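Local atomic coordinates of N-acetylmuramoyl-L-alanine amidase (Mycolicibacterium smegmatis, PDB entry 7AGM), a protein that probably cleaves the amide bond between N-acetylmuramic acid and L-alanine in peptidoglycan, using a zinc ion in its active site. Residues D48-H53 with E199-Y204; R116-L121 with D144-S149; T31-T36 with P125-A130; A154-Q159 with C183-N188. All coordinates share one frame; numbering follows the deposited sequence. Where two conformers were deposited one is given.

Interaction 1 (D48-H53 with E199-Y204); sequences DGYPEH and EGRQKY. With ZN (zinc ion), chain C.
Y50 reaches across from the loop that leads into helix 52-69 to meet R201 on helix 198-219, a surface contact in the alpha/beta fold of this zinc amidase of the Amidase_3 family. In Y50, CG lies anti to the backbone N (chi1 177°), which brings the phenol up to R201. Its OH stops 3.3 Å from R201 NH1 and 3.6 Å from R201 CD. The angle at the polar pair is too poor for a hydrogen bond, and the two groups simply pack. The ring and guanidinium planes are turned 34° apart. R201 is instead held by a salt bridge from NE to D58 and a hydrogen bond from NH1 to the carbonyl of M195, while Y50 also packs on F55 and K196. P51 follows as the N-cap residue of helix 52-69, and the first turn of that helix brings E52 to the metal. The E52 side chain is fully extended; H17 and H107 complete the protein part of the zinc site. E52 divides its work between two oxygens: OE2 binds the zinc ion at 2.0 Å, and OE1 accepts a 2.8 Å hydrogen bond from a zinc-bound water.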
loop_
_atom_site.group_PDB
_atom_site.type_symbol
_atom_site.label_atom_id
_atom_site.label_comp_id
_atom_site.label_asym_id
_atom_site.label_seq_id
_atom_site.Cartn_x
_atom_site.Cartn_y
_atom_site.Cartn_z
ATOM N N ASP A 48 -11.920 2.353 -18.721
ATOM C CA ASP A 48 -11.424 3.103 -19.861
ATOM C C ASP A 48 -9.912 3.302 -19.845
ATOM O O ASP A 48 -9.400 4.129 -20.609
ATOM C CB ASP A 48 -12.188 4.415 -20.010
ATOM C CG ASP A 48 -12.216 5.220 -18.739
ATOM O OD1 ASP A 48 -12.944 6.232 -18.698
ATOM O OD2 ASP A 48 -11.504 4.857 -17.779
ATOM N N GLY A 49 -9.190 2.559 -19.010
ATOM C CA GLY A 49 -7.770 2.358 -19.209
ATOM C C GLY A 49 -6.821 3.206 -18.392
ATOM O O GLY A 49 -5.630 3.255 -18.725
ATOM N N TYR A 50 -7.291 3.889 -17.361
ATOM C CA TYR A 50 -6.366 4.564 -16.457
ATOM C C TYR A 50 -5.725 3.502 -15.571
ATOM O O TYR A 50 -6.445 2.781 -14.873
ATOM C CB TYR A 50 -7.091 5.617 -15.619
ATOM C CG TYR A 50 -6.200 6.306 -14.610
ATOM C CD1 TYR A 50 -5.151 7.137 -15.012
ATOM C CD2 TYR A 50 -6.403 6.126 -13.251
ATOM C CE1 TYR A 50 -4.323 7.758 -14.071
ATOM C CE2 TYR A 50 -5.591 6.737 -12.312
ATOM C CZ TYR A 50 -4.558 7.554 -12.723
ATOM O OH TYR A 50 -3.768 8.150 -11.764
ATOM N N PRO A 51 -4.403 3.328 -15.605
ATOM C CA PRO A 51 -3.794 2.159 -14.957
ATOM C C PRO A 51 -3.497 2.341 -13.478
ATOM O O PRO A 51 -3.141 3.423 -13.000
ATOM C CB PRO A 51 -2.482 1.986 -15.732
ATOM C CG PRO A 51 -2.119 3.367 -16.172
ATOM C CD PRO A 51 -3.420 4.121 -16.372
ATOM N N GLU A 52 -3.648 1.224 -12.755
ATOM C CA GLU A 52 -3.302 1.183 -11.339
ATOM C C GLU A 52 -1.910 1.746 -11.078
ATOM O O GLU A 52 -1.710 2.499 -10.117
ATOM C CB GLU A 52 -3.390 -0.250 -10.816
ATOM C CG GLU A 52 -3.037 -0.342 -9.335
ATOM C CD GLU A 52 -3.073 -1.756 -8.803
ATOM O OE1 GLU A 52 -3.444 -2.671 -9.569
ATOM O OE2 GLU A 52 -2.718 -1.958 -7.619
ATOM N N HIS A 53 -0.936 1.412 -11.930
ATOM C CA HIS A 53 0.434 1.820 -11.640
ATOM C C HIS A 53 0.591 3.338 -11.620
ATOM O O HIS A 53 1.421 3.858 -10.869
ATOM C CB HIS A 53 1.426 1.151 -12.598
ATOM C CG HIS A 53 1.402 1.691 -13.997
ATOM N ND1 HIS A 53 2.020 2.871 -14.356
ATOM C CD2 HIS A 53 0.876 1.183 -15.137
ATOM C CE1 HIS A 53 1.860 3.077 -15.651
ATOM N NE2 HIS A 53 1.172 2.064 -16.150
ATOM N N GLU A 199 -7.290 15.783 -7.340
ATOM C CA GLU A 199 -7.848 16.056 -6.022
ATOM C C GLU A 199 -8.268 14.772 -5.325
ATOM O O GLU A 199 -8.130 14.651 -4.105
ATOM C CB GLU A 199 -9.023 17.031 -6.121
ATOM C CG GLU A 199 -8.618 18.436 -6.538
ATOM C CD GLU A 199 -8.458 18.581 -8.041
ATOM O OE1 GLU A 199 -9.010 17.741 -8.787
ATOM O OE2 GLU A 199 -7.776 19.533 -8.476
ATOM N N GLY A 200 -8.775 13.799 -6.084
ATOM C CA GLY A 200 -9.080 12.504 -5.494
ATOM C C GLY A 200 -7.843 11.786 -4.995
ATOM O O GLY A 200 -7.857 11.187 -3.915
ATOM N N ARG A 201 -6.753 11.830 -5.771
ATOM C CA ARG A 201 -5.520 11.196 -5.318
ATOM C C ARG A 201 -4.966 11.904 -4.087
ATOM O O ARG A 201 -4.440 11.258 -3.170
ATOM C CB ARG A 201 -4.504 11.129 -6.465
ATOM C CG ARG A 201 -4.984 10.249 -7.630
ATOM C CD ARG A 201 -3.896 9.946 -8.645
ATOM N NE ARG A 201 -3.443 11.157 -9.334
ATOM C CZ ARG A 201 -3.991 11.661 -10.439
ATOM N NH1 ARG A 201 -5.032 11.067 -11.007
ATOM N NH2 ARG A 201 -3.488 12.766 -10.983
ATOM N N GLN A 202 -5.112 13.227 -4.023
ATOM C CA GLN A 202 -4.728 13.950 -2.814
ATOM C C GLN A 202 -5.595 13.541 -1.629
ATOM O O GLN A 202 -5.105 13.451 -0.497
ATOM C CB GLN A 202 -4.823 15.460 -3.049
ATOM C CG GLN A 202 -4.212 16.287 -1.925
ATOM C CD GLN A 202 -2.712 16.096 -1.817
ATOM O OE1 GLN A 202 -1.996 16.139 -2.820
ATOM N NE2 GLN A 202 -2.225 15.874 -0.596
ATOM N N LYS A 203 -6.884 13.284 -1.877
ATOM C CA LYS A 203 -7.796 12.836 -0.828
ATOM C C LYS A 203 -7.332 11.507 -0.243
ATOM O O LYS A 203 -7.244 11.348 0.983
ATOM C CB LYS A 203 -9.202 12.719 -1.426
ATOM C CG LYS A 203 -10.310 12.222 -0.501
ATOM C CD LYS A 203 -11.546 11.855 -1.333
ATOM C CE LYS A 203 -12.700 11.345 -0.487
ATOM N NZ LYS A 203 -13.157 12.379 0.477
ATOM N N TYR A 204 -7.015 10.542 -1.110
ATOM C CA TYR A 204 -6.466 9.279 -0.622
ATOM C C TYR A 204 -5.153 9.496 0.120
ATOM O O TYR A 204 -4.921 8.904 1.181
ATOM C CB TYR A 204 -6.243 8.314 -1.788
ATOM C CG TYR A 204 -7.501 7.710 -2.374
ATOM C CD1 TYR A 204 -8.335 6.893 -1.606
ATOM C CD2 TYR A 204 -7.843 7.932 -3.703
ATOM C CE1 TYR A 204 -9.483 6.326 -2.150
ATOM C CE2 TYR A 204 -8.972 7.378 -4.253
ATOM C CZ TYR A 204 -9.799 6.580 -3.479
ATOM O OH TYR A 204 -10.924 6.026 -4.059
HETATM ZN ZN ZN C . -2.093 -3.823 -7.034
HETATM O O HOH W 1 -3.122 -5.188 -8.328
HETATM O O HOH W 2 -1.755 -5.958 -6.493
HETATM O O HOH W 3 -4.016 -4.202 -6.352
#

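Interaction 2 (R116-L121 with D144-S149)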
loop_
_atom_site.group_PDB
_atom_site.type_symbol
_atom_site.label_atom_id
_atom_site.label_comp_id
_atom_site.label_asym_id
_atom_site.label_seq_id
_atom_site.Cartn_x
_atom_site.Cartn_y
_atom_site.Cartn_z
ATOM N N ARG A 116 -17.446 -0.672 -3.862
ATOM C CA ARG A 116 -16.461 0.394 -3.763
ATOM C C ARG A 116 -15.898 0.434 -2.356
ATOM O O ARG A 116 -16.393 -0.233 -1.439
ATOM C CB ARG A 116 -17.057 1.762 -4.117
ATOM C CG ARG A 116 -17.919 2.378 -3.017
ATOM C CD ARG A 116 -18.143 3.874 -3.230
ATOM N NE ARG A 116 -16.889 4.617 -3.182
ATOM C CZ ARG A 116 -16.735 5.819 -2.625
ATOM N NH1 ARG A 116 -17.757 6.440 -2.049
ATOM N NH2 ARG A 116 -15.545 6.400 -2.642
ATOM N N GLY A 117 -14.842 1.217 -2.190
ATOM C CA GLY A 117 -14.269 1.459 -0.882
ATOM C C GLY A 117 -12.905 0.808 -0.718
ATOM O O GLY A 117 -12.396 0.114 -1.600
ATOM N N PHE A 118 -12.311 1.063 0.446
ATOM C CA PHE A 118 -10.935 0.666 0.738
ATOM C C PHE A 118 -10.878 -0.634 1.540
ATOM O O PHE A 118 -11.815 -1.003 2.256
ATOM C CB PHE A 118 -10.202 1.767 1.524
ATOM C CG PHE A 118 -10.622 1.861 2.972
ATOM C CD1 PHE A 118 -10.037 1.043 3.940
ATOM C CD2 PHE A 118 -11.613 2.749 3.367
ATOM C CE1 PHE A 118 -10.441 1.110 5.268
ATOM C CE2 PHE A 118 -12.019 2.821 4.699
ATOM C CZ PHE A 118 -11.424 1.996 5.650
ATOM N N HIS A 119 -9.739 -1.315 1.446
ATOM C CA HIS A 119 -9.419 -2.338 2.432
ATOM C C HIS A 119 -7.924 -2.336 2.718
ATOM O O HIS A 119 -7.104 -2.013 1.850
ATOM C CB HIS A 119 -10.039 -3.732 2.134
ATOM C CG HIS A 119 -9.576 -4.380 0.863
ATOM N ND1 HIS A 119 -9.856 -3.869 -0.388
ATOM C CD2 HIS A 119 -8.913 -5.543 0.651
ATOM C CE1 HIS A 119 -9.352 -4.669 -1.312
ATOM N NE2 HIS A 119 -8.775 -5.694 -0.708
ATOM N N VAL A 120 -7.589 -2.648 3.971
ATOM C CA VAL A 120 -6.218 -2.635 4.470
ATOM C C VAL A 120 -5.812 -4.075 4.733
ATOM O O VAL A 120 -6.425 -4.758 5.564
ATOM C CB VAL A 120 -6.061 -1.778 5.737
ATOM C CG1 VAL A 120 -4.599 -1.795 6.218
ATOM C CG2 VAL A 120 -6.527 -0.344 5.478
ATOM N N LEU A 121 -4.785 -4.531 4.019
ATOM C CA LEU A 121 -4.292 -5.898 4.120
ATOM C C LEU A 121 -3.117 -5.966 5.084
ATOM O O LEU A 121 -2.275 -5.063 5.132
ATOM C CB LEU A 121 -3.827 -6.418 2.759
ATOM C CG LEU A 121 -4.855 -6.682 1.650
ATOM C CD1 LEU A 121 -5.588 -5.419 1.178
ATOM C CD2 LEU A 121 -4.160 -7.372 0.484
ATOM N N ASP A 144 -8.929 3.039 10.502
ATOM C CA ASP A 144 -9.700 4.069 11.190
ATOM C C ASP A 144 -9.539 5.428 10.515
ATOM O O ASP A 144 -10.507 6.188 10.392
ATOM C CB ASP A 144 -9.290 4.144 12.664
ATOM C CG ASP A 144 -9.858 3.010 13.496
ATOM O OD1 ASP A 144 -10.683 2.227 12.983
ATOM O OD2 ASP A 144 -9.466 2.906 14.676
ATOM N N GLN A 145 -8.327 5.749 10.055
ATOM C CA GLN A 145 -8.110 7.065 9.462
ATOM C C GLN A 145 -8.685 7.163 8.056
ATOM O O GLN A 145 -9.174 8.229 7.668
ATOM C CB GLN A 145 -6.626 7.451 9.496
ATOM C CG GLN A 145 -6.128 7.793 10.885
ATOM C CD GLN A 145 -7.028 8.807 11.575
ATOM O OE1 GLN A 145 -7.278 9.893 11.041
ATOM N NE2 GLN A 145 -7.528 8.456 12.762
ATOM N N LEU A 146 -8.640 6.075 7.279
ATOM C CA LEU A 146 -9.326 6.070 5.992
ATOM C C LEU A 146 -10.826 6.237 6.187
ATOM O O LEU A 146 -11.471 7.037 5.499
ATOM C CB LEU A 146 -9.006 4.776 5.242
ATOM C CG LEU A 146 -7.560 4.656 4.742
ATOM C CD1 LEU A 146 -7.186 3.233 4.386
ATOM C CD2 LEU A 146 -7.349 5.531 3.529
ATOM N N ALA A 147 -11.397 5.503 7.143
ATOM C CA ALA A 147 -12.835 5.595 7.374
ATOM C C ALA A 147 -13.235 6.940 7.968
ATOM O O ALA A 147 -14.312 7.462 7.647
ATOM C CB ALA A 147 -13.294 4.448 8.272
ATOM N N ALA A 148 -12.383 7.521 8.817
ATOM C CA ALA A 148 -12.690 8.826 9.392
ATOM C C ALA A 148 -12.716 9.901 8.320
ATOM O O ALA A 148 -13.434 10.898 8.463
ATOM C CB ALA A 148 -11.671 9.184 10.477
ATOM N N SER A 149 -11.957 9.704 7.243
ATOM C CA SER A 149 -11.880 10.634 6.124
ATOM C C SER A 149 -13.075 10.530 5.184
ATOM O O SER A 149 -13.120 11.260 4.187
ATOM C CB SER A 149 -10.576 10.412 5.350
ATOM O OG SER A 149 -9.433 10.566 6.185
#
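The F118 ring has one face covered by L146, whose CB stands over the centre of the ring in a CH-pi contact, 3.6 Å from the centroid and 10° off the ring normal. This is helix-on-sheet packing in the alpha/beta amidase fold: F118 precedes strand 119-123 of the central mixed sheet, and L146 sits near the end of helix 134-148. L146 CD1 extends the cover toward one side of the same ring, 3.6 Å from F118 CD1. At the other side, near CE2 and CZ, the next residue of the helix takes over, with A147 N 3.7 Å from F118 CE2 and A147 CB 4.0 Å from F118 CZ. F118 CG lies between its backbone N and carbonyl carbon (chi1 74°), a crowded position that stands the ring up against the last turns of the helix.

Ahead of the ring, the 116-121 segment is anchored by a salt bridge from R116 NE to D191, and G117 N is hydrogen-bonded to the same carboxylate. H119, the residue after F118, points away from the helix and packs on E182 of strand 178-185. L146 further touches V181 of that strand and A207 of helix 198-219, which places the contact within a buried apolar layer; no hydrogen bond crosses it. Two residues along from F118, V120 also directs its side chain at the helix. One leucine thus joins the ring and the valine, its CB on the phenyl face and its CD1 bridging to both partners, with V120 CG2 3.8 Å from L146 CD1.

Interaction 3 (T31-T36 with P125-A130); sequences TGRGGT and PPLNAA
R33 grips the carbonyl of P125 with both terminal nitrogens, NH1 at 3.0 Å and NH2 at 2.9 Å from P125 O. The fork ties the turn between the two strands of the small antiparallel hairpin, 28-30 and 36-38, to the loop ahead of helix 129-132, on the surface and away from the zinc site. P125 O lies almost in the guanidinium plane, at its edge, while the two donors come to it from opposite faces of the carbonyl plane. Neither bond is quite straight, with N-H...O angles of 145° and 147°, as expected when two nitrogens converge on one oxygen. Extended from CG to NE, the R33 chain reaches from one loop to the other. NH2 has a second acceptor in N172 OD1, and NE makes a weak hydrogen bond to the carbonyl of S166, so the guanidinium is held along several of its edges and its rotation is restricted.

L127 covers one face of the guanidinium, with CD1 3.9 Å above the plane and CD2 3.7 Å from R33 NH1. The same CD1 touches G32 O at 3.7 Å, and the pyrrolidine of P125, which follows a cis peptide bond, comes alongside NH1 through its CD.

On the hairpin side T31 O accepts from N172 ND2, and T31 N bonds to G35 O. Beyond L127, N128 caps helix 129-132 through OD1, bonded to Q131 N. In the ST turn that starts the hairpin loop, T31 OG1 accepts R33 N at 3.2 Å along a nearly straight N-H...O line of 168°.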
loop_
_atom_site.group_PDB
_atom_site.type_symbol
_atom_site.label_atom_id
_atom_site.label_comp_id
_atom_site.label_asym_id
_atom_site.label_seq_id
_atom_site.Cartn_x
_atom_site.Cartn_y
_atom_site.Cartn_z
ATOM N N THR A 31 7.446 -16.431 -1.919
ATOM C CA THR A 31 6.314 -15.771 -1.283
ATOM C C THR A 31 6.506 -15.559 0.207
ATOM O O THR A 31 5.770 -14.763 0.805
ATOM C CB THR A 31 5.060 -16.633 -1.438
ATOM O OG1 THR A 31 5.250 -17.875 -0.733
ATOM C CG2 THR A 31 4.782 -16.907 -2.893
ATOM N N GLY A 32 7.448 -16.273 0.828
ATOM C CA GLY A 32 7.622 -16.235 2.263
ATOM C C GLY A 32 6.900 -17.332 3.011
ATOM O O GLY A 32 7.106 -17.474 4.226
ATOM N N ARG A 33 6.072 -18.120 2.332
ATOM C CA ARG A 33 5.390 -19.248 2.955
ATOM C C ARG A 33 5.656 -20.554 2.216
ATOM O O ARG A 33 4.849 -21.484 2.271
ATOM C CB ARG A 33 3.894 -18.980 3.115
ATOM C CG ARG A 33 3.607 -17.757 3.964
ATOM C CD ARG A 33 2.121 -17.574 4.184
ATOM N NE ARG A 33 1.821 -16.252 4.710
ATOM C CZ ARG A 33 1.631 -15.960 5.992
ATOM N NH1 ARG A 33 1.692 -16.914 6.920
ATOM N NH2 ARG A 33 1.368 -14.708 6.348
ATOM N N GLY A 34 6.792 -20.638 1.528
ATOM C CA GLY A 34 7.230 -21.874 0.912
ATOM C C GLY A 34 6.887 -22.026 -0.554
ATOM O O GLY A 34 7.286 -23.025 -1.165
ATOM N N GLY A 35 6.156 -21.078 -1.137
ATOM C CA GLY A 35 5.801 -21.118 -2.532
ATOM C C GLY A 35 6.497 -20.030 -3.326
ATOM O O GLY A 35 7.421 -19.365 -2.854
ATOM N N THR A 36 6.048 -19.873 -4.567
ATOM C CA THR A 36 6.530 -18.798 -5.420
ATOM C C THR A 36 5.348 -18.151 -6.125
ATOM O O THR A 36 4.239 -18.693 -6.156
ATOM C CB THR A 36 7.559 -19.276 -6.459
ATOM O OG1 THR A 36 6.917 -20.137 -7.409
ATOM C CG2 THR A 36 8.697 -20.026 -5.794
ATOM N N PRO A 125 -1.680 -15.749 8.839
ATOM C CA PRO A 125 -1.091 -15.768 10.182
ATOM C C PRO A 125 0.288 -15.119 10.210
ATOM O O PRO A 125 1.020 -15.161 9.218
ATOM C CB PRO A 125 -0.950 -17.271 10.484
ATOM C CG PRO A 125 -1.887 -17.946 9.565
ATOM C CD PRO A 125 -1.921 -17.110 8.329
ATOM N N PRO A 126 0.642 -14.504 11.332
ATOM C CA PRO A 126 1.914 -13.779 11.390
ATOM C C PRO A 126 3.108 -14.721 11.344
ATOM O O PRO A 126 3.071 -15.848 11.851
ATOM C CB PRO A 126 1.838 -13.049 12.732
ATOM C CG PRO A 126 0.950 -13.933 13.582
ATOM C CD PRO A 126 -0.082 -14.474 12.618
ATOM N N LEU A 127 4.192 -14.227 10.746
ATOM C CA LEU A 127 5.433 -14.977 10.623
ATOM C C LEU A 127 6.536 -14.478 11.543
ATOM O O LEU A 127 7.595 -15.113 11.610
ATOM C CB LEU A 127 5.930 -14.948 9.169
ATOM C CG LEU A 127 5.009 -15.661 8.172
ATOM C CD1 LEU A 127 5.447 -15.356 6.749
ATOM C CD2 LEU A 127 5.017 -17.159 8.422
ATOM N N ASN A 128 6.309 -13.382 12.261
ATOM C CA ASN A 128 7.286 -12.808 13.178
ATOM C C ASN A 128 6.561 -11.833 14.100
ATOM O O ASN A 128 5.353 -11.602 13.972
ATOM C CB ASN A 128 8.457 -12.154 12.422
ATOM C CG ASN A 128 8.002 -11.069 11.455
ATOM O OD1 ASN A 128 7.180 -10.224 11.799
ATOM N ND2 ASN A 128 8.529 -11.101 10.236
ATOM N N ALA A 129 7.326 -11.232 15.018
ATOM C CA ALA A 129 6.738 -10.370 16.039
ATOM C C ALA A 129 6.167 -9.090 15.445
ATOM O O ALA A 129 5.142 -8.591 15.920
ATOM C CB ALA A 129 7.771 -10.038 17.116
ATOM N N ALA A 130 6.828 -8.521 14.433
ATOM C CA ALA A 130 6.273 -7.325 13.803
ATOM C C ALA A 130 4.902 -7.619 13.217
ATOM O O ALA A 130 3.966 -6.824 13.369
ATOM C CB ALA A 130 7.205 -6.810 12.707
#

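Interaction 4 (A154-Q159 with C183-N188); sequences ATYIGQ and CGNMKN
Y156 meets N185 at the end of strand 178-185 and touches its CB with the hydroxyl end of the phenol. From CB the side chain leaves with CG set between the backbone N and the carbonyl carbon (chi1 64°), which sets the ring beside N185. CE1 and CZ each come to 4.1 Å from N185 CB, and OH, at the tip, closes on the same carbon at 3.7 Å. The phenol and the N185 amide are inclined at 46° to one another, and no hydrogen bond links them: OH is hydrogen-bonded to D109 OD2, at the end of strand 102-109. The nearest atom of the Y156 side chain is about 10 Å from the zinc ion. At N185 the chain leaves the central sheet of the amidase fold through a type I turn, from N185 to N188, that leads into helix 189-196. The N185 amide is held at both ends, with ND2 donating to the carbonyl of G115 and OD1 accepting from G111 N. OD1 also closes an Asx turn by taking K187 N at 2.9 Å, a donor that stands above the carbonyl plane, 63° out of it.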
loop_
_atom_site.group_PDB
_atom_site.type_symbol
_atom_site.label_atom_id
_atom_site.label_comp_id
_atom_site.label_asym_id
_atom_site.label_seq_id
_atom_site.Cartn_x
_atom_site.Cartn_y
_atom_site.Cartn_z
ATOM N N ALA A 154 -14.488 -1.087 2.109
ATOM C CA ALA A 154 -14.926 -1.865 0.958
ATOM C C ALA A 154 -16.156 -2.686 1.292
ATOM O O ALA A 154 -16.235 -3.315 2.348
ATOM C CB ALA A 154 -13.814 -2.801 0.483
ATOM N N THR A 155 -17.105 -2.684 0.359
ATOM C CA THR A 155 -18.362 -3.403 0.497
ATOM C C THR A 155 -18.289 -4.836 -0.016
ATOM O O THR A 155 -19.260 -5.583 0.140
ATOM C CB THR A 155 -19.465 -2.662 -0.272
ATOM O OG1 THR A 155 -19.085 -2.535 -1.651
ATOM C CG2 THR A 155 -19.695 -1.271 0.312
ATOM N N TYR A 156 -17.166 -5.240 -0.611
ATOM C CA TYR A 156 -17.096 -6.474 -1.380
ATOM C C TYR A 156 -15.985 -7.425 -0.958
ATOM O O TYR A 156 -15.919 -8.537 -1.494
ATOM C CB TYR A 156 -16.946 -6.164 -2.882
ATOM C CG TYR A 156 -15.658 -5.446 -3.235
ATOM C CD1 TYR A 156 -15.556 -4.061 -3.134
ATOM C CD2 TYR A 156 -14.543 -6.155 -3.659
ATOM C CE1 TYR A 156 -14.378 -3.405 -3.451
ATOM C CE2 TYR A 156 -13.357 -5.505 -3.980
ATOM C CZ TYR A 156 -13.281 -4.131 -3.872
ATOM O OH TYR A 156 -12.108 -3.480 -4.186
ATOM N N ILE A 157 -15.110 -7.031 -0.034
ATOM C CA ILE A 157 -14.034 -7.894 0.435
ATOM C C ILE A 157 -13.635 -7.391 1.813
ATOM O O ILE A 157 -13.777 -6.203 2.117
ATOM C CB ILE A 157 -12.842 -7.898 -0.558
ATOM C CG1 ILE A 157 -11.763 -8.893 -0.107
ATOM C CG2 ILE A 157 -12.277 -6.488 -0.719
ATOM C CD1 ILE A 157 -10.638 -9.067 -1.100
ATOM N N GLY A 158 -13.166 -8.306 2.659
ATOM C CA GLY A 158 -12.728 -7.952 3.993
ATOM C C GLY A 158 -13.885 -7.697 4.945
ATOM O O GLY A 158 -15.062 -7.879 4.617
ATOM N N GLN A 159 -13.528 -7.257 6.153
ATOM C CA GLN A 159 -14.499 -6.951 7.203
ATOM C C GLN A 159 -14.201 -5.564 7.754
ATOM O O GLN A 159 -13.158 -5.350 8.379
ATOM C CB GLN A 159 -14.456 -7.997 8.319
ATOM C CG GLN A 159 -14.963 -9.368 7.898
ATOM C CD GLN A 159 -16.414 -9.341 7.445
ATOM O OE1 GLN A 159 -17.208 -8.519 7.908
ATOM N NE2 GLN A 159 -16.765 -10.239 6.531
ATOM N N CYS A 183 -6.863 1.192 -2.114
ATOM C CA CYS A 183 -7.595 2.442 -1.910
ATOM C C CYS A 183 -9.044 2.346 -2.358
ATOM O O CYS A 183 -9.914 3.010 -1.778
ATOM C CB CYS A 183 -6.904 3.583 -2.657
ATOM S SG CYS A 183 -5.275 3.983 -1.984
ATOM N N GLY A 184 -9.320 1.544 -3.380
ATOM C CA GLY A 184 -10.655 1.475 -3.946
ATOM C C GLY A 184 -10.672 0.498 -5.097
ATOM O O GLY A 184 -9.668 -0.154 -5.403
ATOM N N ASN A 185 -11.831 0.422 -5.747
ATOM C CA ASN A 185 -12.062 -0.493 -6.860
ATOM C C ASN A 185 -12.010 0.313 -8.159
ATOM O O ASN A 185 -12.886 1.146 -8.414
ATOM C CB ASN A 185 -13.429 -1.149 -6.688
ATOM C CG ASN A 185 -13.782 -2.096 -7.820
ATOM O OD1 ASN A 185 -12.954 -2.391 -8.683
ATOM N ND2 ASN A 185 -15.020 -2.600 -7.805
ATOM N N MET A 186 -10.997 0.048 -8.986
ATOM C CA MET A 186 -10.869 0.772 -10.250
ATOM C C MET A 186 -12.030 0.495 -11.195
ATOM O O MET A 186 -12.251 1.275 -12.132
ATOM C CB MET A 186 -9.556 0.414 -10.950
ATOM C CG MET A 186 -8.321 0.675 -10.095
ATOM S SD MET A 186 -6.820 0.957 -11.070
ATOM C CE MET A 186 -6.876 2.735 -11.372
ATOM N N LYS A 187 -12.759 -0.596 -10.982
ATOM C CA LYS A 187 -13.901 -0.951 -11.812
ATOM C C LYS A 187 -15.200 -0.302 -11.357
ATOM O O LYS A 187 -16.221 -0.458 -12.035
ATOM C CB LYS A 187 -14.075 -2.473 -11.845
ATOM C CG LYS A 187 -12.819 -3.226 -12.241
ATOM C CD LYS A 187 -12.362 -2.834 -13.633
ATOM C CE LYS A 187 -11.146 -3.646 -14.051
ATOM N NZ LYS A 187 -10.592 -3.161 -15.349
ATOM N N ASN A 188 -15.192 0.417 -10.240
ATOM C CA ASN A 188 -16.365 1.099 -9.703
ATOM C C ASN A 188 -16.404 2.546 -10.207
ATOM O O ASN A 188 -15.364 3.208 -10.256
ATOM C CB ASN A 188 -16.321 1.097 -8.176
ATOM C CG ASN A 188 -17.398 1.965 -7.564
ATOM O OD1 ASN A 188 -17.145 3.107 -7.186
ATOM N ND2 ASN A 188 -18.608 1.429 -7.462
#

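How the interactions relate
Interactions 2 and 4 are buried and share the central sheet through its neighbouring strands 119-123 and 178-185; they also adjoin directly, F118 O lying 2.7 Å from A154 N in a probable hydrogen bond. Interaction 2 joins apolar side chains with no hydrogen bond across it, whereas in interaction 4 a phenol packs on an asparagine and both find their polar partners mostly outside the contact, D109 of strand 102-109 among them. Interaction 1, at the surface, meets interaction 4 where M186 SD comes to 3.5 Å from CA of the zinc ligand E52. Interaction 3 lies about 30 Å from interaction 1 between centres, also at the surface, and there hydrogen bonds of an arginine join the segments.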